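Local coordinates for glycoside hydrolase family 81 (Clostridium thermocellum, PDB 6FOP), which probably hydrolyses beta-1,3-glucans such as laminarin, as a family 81 glycoside hydrolase of the Clostridium thermocellum cellulosome, at residues 307-312 against 650-655; 312-317 against 655-660. One frame throughout, in Å; residues are numbered along the deposited sequence. Where two conformers were deposited one is given.

Contact 1 (307-312 against 650-655); sequences PNLPDK and YHWICN
The imidazole of His651 meets the loop with its edge: Leu309 O lies close to the ring plane, 3.4 Å from His651 CE1. Over the centre of one face sits the amide nitrogen of its own helix neighbour, Asn655 ND2, while the ring of Tyr315 packs nearly parallel against His651. The ring thus slots in beside the loop backbone, and Gln358 fixes its rotation by accepting a hydrogen bond at His651 NE2. The indole of Trp652 takes a methyl obliquely, Leu309 CD1 lying 3.5 Å from Trp652 CE3. Leucine suits this place because its branched end reaches across to the helix: CG stands beside the backbone N, chi1 -65°, and CD1 also comes within 4.0 Å of Asn655 CB as the two side chains pass in opposite directions.

Asparagine suits position 655 because its amide can accept from the loop and donate to the helix. Lys312 N donates to Asn655 OD1 over 3.0 Å, in the carbonyl plane and on a lone pair, although the bond is bent, with an N-H...O angle of 136°. Asn655 ND2 in turn gives a hydrogen bond to His651 O, 3.0 Å away, approaching it from the opposite face to the backbone donor Asn655 N. This second bond braces the amide against its own helix, 646-659; the first ties to it the irregular loop leading from strand 295-301 towards helix 317-329. Helix 339-359 touches Asn308 and Asp311 of that loop, and strand 710-715 packs against Pro310 and Lys312.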
loop_
_atom_site.group_PDB
_atom_site.type_symbol
_atom_site.label_atom_id
_atom_site.label_comp_id
_atom_site.label_asym_id
_atom_site.label_seq_id
_atom_site.Cartn_x
_atom_site.Cartn_y
_atom_site.Cartn_z
ATOM N N PRO A 307 6.637 -0.787 -20.875
ATOM C CA PRO A 307 7.667 0.199 -20.496
ATOM C C PRO A 307 7.419 1.587 -21.083
ATOM O O PRO A 307 8.080 2.533 -20.688
ATOM C CB PRO A 307 8.954 -0.409 -21.064
ATOM C CG PRO A 307 8.489 -1.234 -22.205
ATOM C CD PRO A 307 7.165 -1.802 -21.798
ATOM N N ASN A 308 6.486 1.668 -22.017
ATOM C CA ASN A 308 6.103 2.890 -22.728
ATOM C C ASN A 308 5.007 2.514 -23.704
ATOM O O ASN A 308 4.875 1.362 -24.086
ATOM C CB ASN A 308 7.285 3.508 -23.500
ATOM C CG ASN A 308 7.959 2.520 -24.454
ATOM O OD1 ASN A 308 8.845 1.755 -24.063
ATOM N ND2 ASN A 308 7.565 2.557 -25.717
ATOM N N LEU A 309 4.219 3.511 -24.128
ATOM C CA LEU A 309 3.312 3.309 -25.242
ATOM C C LEU A 309 4.108 3.315 -26.581
ATOM O O LEU A 309 5.178 3.919 -26.669
ATOM C CB LEU A 309 2.223 4.381 -25.265
ATOM C CG LEU A 309 1.260 4.365 -24.076
ATOM C CD1 LEU A 309 0.220 5.449 -24.243
ATOM C CD2 LEU A 309 0.582 3.010 -23.929
ATOM N N PRO A 310 3.623 2.556 -27.569
ATOM C CA PRO A 310 4.329 2.479 -28.860
ATOM C C PRO A 310 4.182 3.773 -29.672
ATOM O O PRO A 310 3.537 4.721 -29.238
ATOM C CB PRO A 310 3.626 1.307 -29.557
ATOM C CG PRO A 310 2.251 1.379 -29.063
ATOM C CD PRO A 310 2.370 1.773 -27.597
ATOM N N ASP A 311 4.811 3.793 -30.848
ATOM C CA ASP A 311 4.748 4.952 -31.749
ATOM C C ASP A 311 3.602 4.765 -32.717
ATOM O O ASP A 311 3.811 4.473 -33.875
ATOM C CB ASP A 311 6.075 5.124 -32.478
ATOM C CG ASP A 311 6.104 6.333 -33.375
ATOM O OD1 ASP A 311 5.227 7.221 -33.291
ATOM O OD2 ASP A 311 7.051 6.394 -34.172
ATOM N N LYS A 312 2.383 4.947 -32.227
ATOM C CA LYS A 312 1.172 4.729 -33.019
ATOM C C LYS A 312 0.202 5.902 -33.015
ATOM O O LYS A 312 -0.880 5.805 -33.563
ATOM C CB LYS A 312 0.455 3.432 -32.614
ATOM C CG LYS A 312 1.279 2.187 -32.857
ATOM C CD LYS A 312 1.485 1.916 -34.348
ATOM C CE LYS A 312 2.400 0.719 -34.524
ATOM N NZ LYS A 312 2.746 0.451 -35.961
ATOM N N TYR A 650 1.232 14.574 -24.786
ATOM C CA TYR A 650 0.612 14.514 -26.082
ATOM C C TYR A 650 0.778 13.165 -26.768
ATOM O O TYR A 650 -0.138 12.703 -27.441
ATOM C CB TYR A 650 1.115 15.644 -26.933
ATOM C CG TYR A 650 0.217 15.980 -28.071
ATOM C CD1 TYR A 650 -1.126 16.270 -27.866
ATOM C CD2 TYR A 650 0.714 16.033 -29.371
ATOM C CE1 TYR A 650 -1.952 16.608 -28.929
ATOM C CE2 TYR A 650 -0.096 16.401 -30.441
ATOM C CZ TYR A 650 -1.434 16.663 -30.210
ATOM O OH TYR A 650 -2.279 17.015 -31.226
ATOM N N HIS A 651 1.902 12.489 -26.508
ATOM C CA HIS A 651 2.132 11.116 -26.993
ATOM C C HIS A 651 1.110 10.145 -26.390
ATOM O O HIS A 651 0.570 9.290 -27.091
ATOM C CB HIS A 651 3.557 10.742 -26.646
ATOM C CG HIS A 651 3.993 9.379 -27.073
ATOM N ND1 HIS A 651 3.915 8.280 -26.246
ATOM C CD2 HIS A 651 4.662 8.966 -28.178
ATOM C CE1 HIS A 651 4.479 7.251 -26.836
ATOM N NE2 HIS A 651 4.952 7.642 -28.006
ATOM N N TRP A 652 0.812 10.321 -25.089
ATOM C CA TRP A 652 -0.167 9.481 -24.408
ATOM C C TRP A 652 -1.545 9.660 -25.043
ATOM O O TRP A 652 -2.212 8.685 -25.474
ATOM C CB TRP A 652 -0.204 9.868 -22.939
ATOM C CG TRP A 652 -1.293 9.233 -22.134
ATOM C CD1 TRP A 652 -2.551 9.713 -21.920
ATOM C CD2 TRP A 652 -1.191 8.039 -21.354
ATOM N NE1 TRP A 652 -3.252 8.883 -21.096
ATOM C CE2 TRP A 652 -2.444 7.846 -20.729
ATOM C CE3 TRP A 652 -0.181 7.094 -21.151
ATOM C CZ2 TRP A 652 -2.696 6.766 -19.892
ATOM C CZ3 TRP A 652 -0.430 6.031 -20.313
ATOM C CH2 TRP A 652 -1.685 5.860 -19.717
ATOM N N ILE A 653 -1.985 10.911 -25.113
ATOM C CA ILE A 653 -3.330 11.187 -25.592
ATOM C C ILE A 653 -3.511 10.718 -27.043
ATOM O O ILE A 653 -4.510 10.068 -27.381
ATOM C CB ILE A 653 -3.641 12.690 -25.476
ATOM C CG1 ILE A 653 -3.740 13.113 -24.007
ATOM C CG2 ILE A 653 -4.937 13.021 -26.194
ATOM C CD1 ILE A 653 -3.766 14.610 -23.794
ATOM N N CYS A 654 -2.525 11.032 -27.889
ATOM C CA CYS A 654 -2.647 10.714 -29.325
ATOM C C CYS A 654 -2.502 9.216 -29.595
ATOM O O CYS A 654 -3.089 8.695 -30.545
ATOM C CB CYS A 654 -1.630 11.485 -30.138
ATOM S SG CYS A 654 -1.955 13.264 -30.196
ATOM N N ASN A 655 -1.725 8.493 -28.756
ATOM C CA ASN A 655 -1.717 7.036 -28.871
ATOM C C ASN A 655 -3.082 6.438 -28.515
ATOM O O ASN A 655 -3.564 5.529 -29.201
ATOM C CB ASN A 655 -0.602 6.401 -28.061
ATOM C CG ASN A 655 0.661 6.212 -28.888
ATOM O OD1 ASN A 655 0.673 5.436 -29.847
ATOM N ND2 ASN A 655 1.715 6.936 -28.538
#

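Contact 2 (312-317 against 655-660)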
loop_
_atom_site.group_PDB
_atom_site.type_symbol
_atom_site.label_atom_id
_atom_site.label_comp_id
_atom_site.label_asym_id
_atom_site.label_seq_id
_atom_site.Cartn_x
_atom_site.Cartn_y
_atom_site.Cartn_z
ATOM N N LYS A 312 2.383 4.947 -32.227
ATOM C CA LYS A 312 1.172 4.729 -33.019
ATOM C C LYS A 312 0.202 5.902 -33.015
ATOM O O LYS A 312 -0.880 5.805 -33.563
ATOM C CB LYS A 312 0.455 3.432 -32.614
ATOM C CG LYS A 312 1.279 2.187 -32.857
ATOM C CD LYS A 312 1.485 1.916 -34.348
ATOM C CE LYS A 312 2.400 0.719 -34.524
ATOM N NZ LYS A 312 2.746 0.451 -35.961
ATOM N N GLY A 313 0.609 7.027 -32.452
ATOM C CA GLY A 313 -0.318 8.127 -32.221
ATOM C C GLY A 313 -0.634 8.981 -33.424
ATOM O O GLY A 313 0.113 9.018 -34.403
ATOM N N THR A 314 -1.736 9.721 -33.303
ATOM C CA THR A 314 -2.188 10.672 -34.309
ATOM C C THR A 314 -1.520 12.049 -34.192
ATOM O O THR A 314 -2.004 13.024 -34.788
ATOM C CB THR A 314 -3.705 10.856 -34.209
ATOM O OG1 THR A 314 -4.042 11.364 -32.919
ATOM C CG2 THR A 314 -4.459 9.552 -34.447
ATOM N N TYR A 315 -0.408 12.132 -33.475
ATOM C CA TYR A 315 0.328 13.399 -33.313
ATOM C C TYR A 315 0.957 13.907 -34.611
ATOM O O TYR A 315 1.344 13.125 -35.480
ATOM C CB TYR A 315 1.431 13.297 -32.227
ATOM C CG TYR A 315 2.039 11.934 -32.054
ATOM C CD1 TYR A 315 2.788 11.308 -33.051
ATOM C CD2 TYR A 315 1.817 11.231 -30.898
ATOM C CE1 TYR A 315 3.312 10.027 -32.875
ATOM C CE2 TYR A 315 2.315 9.956 -30.709
ATOM C CZ TYR A 315 3.058 9.354 -31.693
ATOM O OH TYR A 315 3.513 8.070 -31.499
ATOM N N ASP A 316 1.057 15.231 -34.707
ATOM C CA ASP A 316 2.001 15.864 -35.641
ATOM C C ASP A 316 3.403 15.486 -35.144
ATOM O O ASP A 316 3.840 15.935 -34.067
ATOM C CB ASP A 316 1.722 17.389 -35.644
ATOM C CG ASP A 316 2.791 18.229 -36.310
ATOM O OD1 ASP A 316 3.755 17.728 -36.873
ATOM O OD2 ASP A 316 2.663 19.464 -36.216
ATOM N N ARG A 317 4.082 14.639 -35.915
ATOM C CA ARG A 317 5.394 14.118 -35.500
ATOM C C ARG A 317 6.432 15.229 -35.341
ATOM O O ARG A 317 7.285 15.132 -34.483
ATOM C CB ARG A 317 5.952 13.077 -36.467
ATOM C CG ARG A 317 5.093 11.872 -36.653
ATOM C CD ARG A 317 5.779 10.898 -37.620
ATOM N NE ARG A 317 6.948 10.229 -37.040
ATOM C CZ ARG A 317 6.892 9.278 -36.104
ATOM N NH1 ARG A 317 5.718 8.854 -35.656
ATOM N NH2 ARG A 317 8.016 8.730 -35.643
ATOM N N ASN A 655 -1.725 8.493 -28.756
ATOM C CA ASN A 655 -1.717 7.036 -28.871
ATOM C C ASN A 655 -3.082 6.438 -28.515
ATOM O O ASN A 655 -3.564 5.529 -29.201
ATOM C CB ASN A 655 -0.602 6.401 -28.061
ATOM C CG ASN A 655 0.661 6.212 -28.888
ATOM O OD1 ASN A 655 0.673 5.436 -29.847
ATOM N ND2 ASN A 655 1.715 6.936 -28.538
ATOM N N LEU A 656 -3.724 6.917 -27.447
ATOM C CA LEU A 656 -5.060 6.392 -27.138
ATOM C C LEU A 656 -6.078 6.718 -28.238
ATOM O O LEU A 656 -6.945 5.922 -28.557
ATOM C CB LEU A 656 -5.552 6.862 -25.765
ATOM C CG LEU A 656 -4.734 6.325 -24.580
ATOM C CD1 LEU A 656 -5.134 7.036 -23.300
ATOM C CD2 LEU A 656 -4.878 4.831 -24.442
ATOM N N ASP A 657 -5.896 7.885 -28.860
ATOM C CA ASP A 657 -6.707 8.305 -30.009
ATOM C C ASP A 657 -6.640 7.292 -31.173
ATOM O O ASP A 657 -7.658 7.003 -31.809
ATOM C CB ASP A 657 -6.255 9.709 -30.450
ATOM C CG ASP A 657 -7.178 10.343 -31.482
ATOM O OD1 ASP A 657 -8.425 10.187 -31.439
ATOM O OD2 ASP A 657 -6.643 11.032 -32.356
ATOM N N SER A 658 -5.448 6.717 -31.387
ATOM C CA SER A 658 -5.219 5.752 -32.433
ATOM C C SER A 658 -5.550 4.310 -32.030
ATOM O O SER A 658 -6.197 3.563 -32.786
ATOM C CB SER A 658 -3.740 5.837 -32.816
ATOM O OG SER A 658 -3.454 4.898 -33.796
ATOM N N LEU A 659 -5.061 3.916 -30.860
ATOM C CA LEU A 659 -5.140 2.519 -30.381
ATOM C C LEU A 659 -6.499 2.149 -29.831
ATOM O O LEU A 659 -6.917 0.982 -29.918
ATOM C CB LEU A 659 -4.107 2.289 -29.282
ATOM C CG LEU A 659 -2.615 2.477 -29.611
ATOM C CD1 LEU A 659 -1.793 2.573 -28.313
ATOM C CD2 LEU A 659 -2.072 1.332 -30.420
ATOM N N GLY A 660 -7.194 3.118 -29.248
ATOM C CA GLY A 660 -8.392 2.846 -28.460
ATOM C C GLY A 660 -8.105 2.756 -26.976
ATOM O O GLY A 660 -7.014 3.055 -26.516
#
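Thr314 and Asp657 cross at about a right angle, and their polar ends meet in a short hydrogen bond from Thr314 OG1 to Asp657 OD2, 2.7 Å long. The carboxylate uses its anti lone pair, the one turned from its other oxygen, and the threonine methyl CG2 lies 3.4 Å from the same Asp657 OD2. With CG opposite the backbone N, chi1 -170°, Asp657 extends its acid group to the loop. Lys631 of helix 627-633 adds a hydrogen bond to Thr314 OG1 and a long, weak ion pair to Asp657 OD2, so a positive charge probably steadies the carboxylate.

One residue further along the helix, Ser658 has two conformers; in one, OG donates to Lys312 O over 2.7 Å, 25° out of the carbonyl plane. There the short serine side chain brings a hydroxyl directly to a backbone acceptor. Helix 646-659 ends here, Gly660 leaving it with positive phi; the loop opposite leads into helix 317-329, with Asp316 as its N-cap. Both helices probably belong to the (alpha/alpha)6-type domain expected of family 81 enzymes, and the contact joins the last turn of one to the lead-in of the other.

Tyr315 comes obliquely to Asn655, ring and amide planes 78° apart, with Asn655 ND2 at the ring edge and 3.6 Å from Tyr315 OH. That hydroxyl is bonded to Asp311 and receives a weak bond from Gly313 N, while Gly313 CA lies over one ring face. Glycine suits this place because the ring of Tyr315 lies where a side chain would begin. Apolar contact is slight, Lys312 CB lying 4.0 Å from Leu659 CD2.

How the contacts relate
Contacts 1 and 2 are consecutive parts of one seam along helix 646-659, their centres about 6 Å apart, with Lys312 and Asn655 common to both. Direct links also cross between them: Asp311 OD1 forms a salt bridge with Arg317 NH1 at 2.9 Å, Cys654 O probably accepts a hydrogen bond from Thr314 N at 3.2 Å, and Cys654 CB packs 3.5 Å from Tyr315 CD2. Burial lessens from contact 1 to the partly buried contact 2. No residue of these segments is among the ligands of the calcium, magnesium or nickel sites, the side chain of Thr314 being about 10 Å from a magnesium ion and that of Tyr315 about 11 Å from the nickel ion.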